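Local coordinates for cellulase IBT99 (Metagenomes, PDB 6WBT), which probably hydrolyses 6-phospho-alpha-glucosides as a family 4 glycosidase that uses NAD and a manganese ion, at residues D241-H246 against V277-I282. Residues are numbered along the deposited sequence; the frame is centred on the assembly and turned at random.
Sequences DPDWVH and VDYMDI. With G6P (6-O-phosphono-alpha-D-glucopyranose), chain F.
The rings of His-246 and Tyr-279 lie face to face. Their centroids are 3.8 Å apart and their planes differ by 8°. The two side chains run antiparallel to one another, and His-246 CD2 lies over the middle of the phenol ring. On the tyrosine, CE1 lies over the centre of the imidazole. His-246 NE2 sits over the CB-bearing end of the ring, 3.8 Å from Tyr-279 CG. Both groups are carried on extended first torsions: CG of Tyr-279 is anti to its backbone N (chi1 167°), which sends the ring out from the loop to the helix.

Asp-243, about one turn earlier, comes to the ring at its edge, with its carboxylate turned 85° to the ring plane and Asp-243 OD1 3.8 Å from Tyr-279 CE2. The phenol oxygen reaches the helix backbone, where Tyr-279 OH packs 3.5 Å from Asp-243 CA.

The contact joins the loop between helices 274-277 and 286-291 to the start of helix 242-249, within the C-terminal domain of the family 4 glycosyl hydrolases. Asp-241 is the N-cap of that helix. Asp-241 OD1 accepts from Asp-243 N at 3.0 Å, while OD2 forms a salt bridge with Arg-286, which also binds the sugar phosphate ligand. With a serine in place of Tyr-279, the imidazole would probably lose the flat surface it stacks on and be freer to turn, and a gap would open beside Asp-243.

The CB of Trp-244 leaves the helix away from the loop, and its indole lines the glucose-6-phosphate pocket. The sugar lies at the edge of the six-membered ring of Trp-244, near the indole plane, with Trp-244 CZ2 3.1 Å from the ring oxygen O5 of the ligand. On the loop side, the selenomethionine Met-280 packs against Leu-102 of helix 90-103 and Tyr-269 of helix 267-270.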
# COMPACT_ATOMS: atom_id res chain seq x y z
N ASP A 241 18.03 -21.58 -36.80
CA ASP A 241 17.53 -20.31 -37.32
C ASP A 241 18.52 -19.20 -36.98
O ASP A 241 18.82 -18.99 -35.79
CB ASP A 241 16.16 -20.01 -36.72
CG ASP A 241 15.40 -18.94 -37.48
OD1 ASP A 241 16.02 -17.94 -37.91
OD2 ASP A 241 14.17 -19.09 -37.66
N PRO A 242 19.06 -18.48 -37.96
CA PRO A 242 20.01 -17.40 -37.65
C PRO A 242 19.41 -16.27 -36.84
O PRO A 242 20.14 -15.56 -36.15
CB PRO A 242 20.47 -16.92 -39.04
CG PRO A 242 19.34 -17.30 -39.95
CD PRO A 242 18.80 -18.59 -39.41
N ASP A 243 18.08 -16.08 -36.91
CA ASP A 243 17.45 -15.04 -36.11
C ASP A 243 17.51 -15.37 -34.62
O ASP A 243 17.66 -14.46 -33.80
CB ASP A 243 16.00 -14.84 -36.56
CG ASP A 243 15.49 -13.44 -36.26
OD1 ASP A 243 15.80 -12.90 -35.19
OD2 ASP A 243 14.77 -12.89 -37.12
N TRP A 244 17.40 -16.65 -34.26
CA TRP A 244 17.50 -17.03 -32.86
C TRP A 244 18.93 -16.92 -32.34
O TRP A 244 19.14 -16.68 -31.15
CB TRP A 244 16.96 -18.44 -32.64
CG TRP A 244 15.48 -18.50 -32.44
CD1 TRP A 244 14.58 -19.21 -33.18
CD2 TRP A 244 14.72 -17.81 -31.44
NE1 TRP A 244 13.31 -19.02 -32.70
CE2 TRP A 244 13.37 -18.16 -31.63
CE3 TRP A 244 15.05 -16.94 -30.40
CZ2 TRP A 244 12.35 -17.67 -30.82
CZ3 TRP A 244 14.04 -16.45 -29.60
CH2 TRP A 244 12.70 -16.81 -29.81
N VAL A 245 19.92 -17.12 -33.21
CA VAL A 245 21.31 -16.94 -32.80
C VAL A 245 21.59 -15.47 -32.49
O VAL A 245 22.18 -15.14 -31.46
CB VAL A 245 22.27 -17.47 -33.88
CG1 VAL A 245 23.71 -17.37 -33.41
CG2 VAL A 245 21.92 -18.91 -34.24
N HIS A 246 21.16 -14.58 -33.39
CA HIS A 246 21.29 -13.15 -33.13
C HIS A 246 20.47 -12.73 -31.92
O HIS A 246 20.87 -11.81 -31.19
CB HIS A 246 20.86 -12.36 -34.37
CG HIS A 246 20.75 -10.89 -34.14
ND1 HIS A 246 21.81 -10.02 -34.34
CD2 HIS A 246 19.71 -10.12 -33.74
CE1 HIS A 246 21.42 -8.79 -34.07
NE2 HIS A 246 20.15 -8.82 -33.70
N VAL A 277 15.52 -2.11 -35.38
CA VAL A 277 14.98 -1.52 -36.60
C VAL A 277 15.98 -1.63 -37.74
O VAL A 277 15.59 -1.81 -38.91
CB VAL A 277 14.55 -0.06 -36.35
CG1 VAL A 277 14.00 0.57 -37.62
CG2 VAL A 277 13.53 0.01 -35.23
N ASP A 278 17.27 -1.54 -37.44
CA ASP A 278 18.30 -1.70 -38.46
C ASP A 278 18.51 -3.16 -38.84
O ASP A 278 18.86 -3.46 -39.99
CB ASP A 278 19.62 -1.10 -37.97
CG ASP A 278 19.55 0.40 -37.81
OD1 ASP A 278 18.66 0.88 -37.07
OD2 ASP A 278 20.39 1.11 -38.41
N TYR A 279 18.29 -4.09 -37.90
CA TYR A 279 18.53 -5.50 -38.17
C TYR A 279 17.42 -6.14 -38.99
O TYR A 279 17.68 -7.07 -39.77
CB TYR A 279 18.71 -6.26 -36.85
CG TYR A 279 18.67 -7.77 -36.99
CD1 TYR A 279 19.73 -8.47 -37.54
CD2 TYR A 279 17.56 -8.48 -36.55
CE1 TYR A 279 19.69 -9.85 -37.66
CE2 TYR A 279 17.51 -9.86 -36.67
CZ TYR A 279 18.58 -10.54 -37.22
OH TYR A 279 18.53 -11.91 -37.34
N MSE A 280 16.18 -5.66 -38.85
CA MSE A 280 15.05 -6.27 -39.53
C MSE A 280 14.90 -5.79 -40.97
O MSE A 280 15.33 -4.69 -41.32
CB MSE A 280 13.76 -5.99 -38.76
CG MSE A 280 13.65 -6.72 -37.44
SE MSE A 280 11.99 -6.35 -36.49
CE MSE A 280 12.15 -7.68 -35.08
N ASP A 281 14.30 -6.64 -41.80
CA ASP A 281 14.06 -6.33 -43.21
C ASP A 281 12.56 -6.13 -43.41
O ASP A 281 11.76 -6.98 -43.01
CB ASP A 281 14.58 -7.46 -44.11
CG ASP A 281 14.72 -7.02 -45.56
OD1 ASP A 281 14.01 -6.09 -45.99
OD2 ASP A 281 15.55 -7.63 -46.27
N ILE A 282 12.20 -5.01 -44.04
CA ILE A 282 10.79 -4.72 -44.30
C ILE A 282 10.19 -5.75 -45.25
O ILE A 282 9.01 -6.11 -45.13
CB ILE A 282 10.64 -3.29 -44.84
CG1 ILE A 282 9.19 -3.01 -45.24
CG2 ILE A 282 11.58 -3.05 -46.01
CD1 ILE A 282 8.22 -3.01 -44.08
C1 G6P F . 9.25 -18.33 -28.02
C2 G6P F . 8.40 -17.15 -27.57
C3 G6P F . 7.18 -16.97 -28.47
C4 G6P F . 7.60 -16.94 -29.93
C5 G6P F . 8.43 -18.18 -30.24
C6 G6P F . 8.85 -18.25 -31.71
O1 G6P F . 8.52 -19.54 -27.84
O2 G6P F . 7.96 -17.36 -26.22
O3 G6P F . 6.50 -15.76 -28.13
O4 G6P F . 6.44 -16.91 -30.77
O5 G6P F . 9.59 -18.18 -29.40
O6 G6P F . 8.25 -17.20 -32.46
P G6P F . 8.27 -17.27 -34.07
O1P G6P F . 8.54 -15.84 -34.49
O2P G6P F . 6.91 -17.80 -34.44
O3P G6P F . 9.41 -18.22 -34.37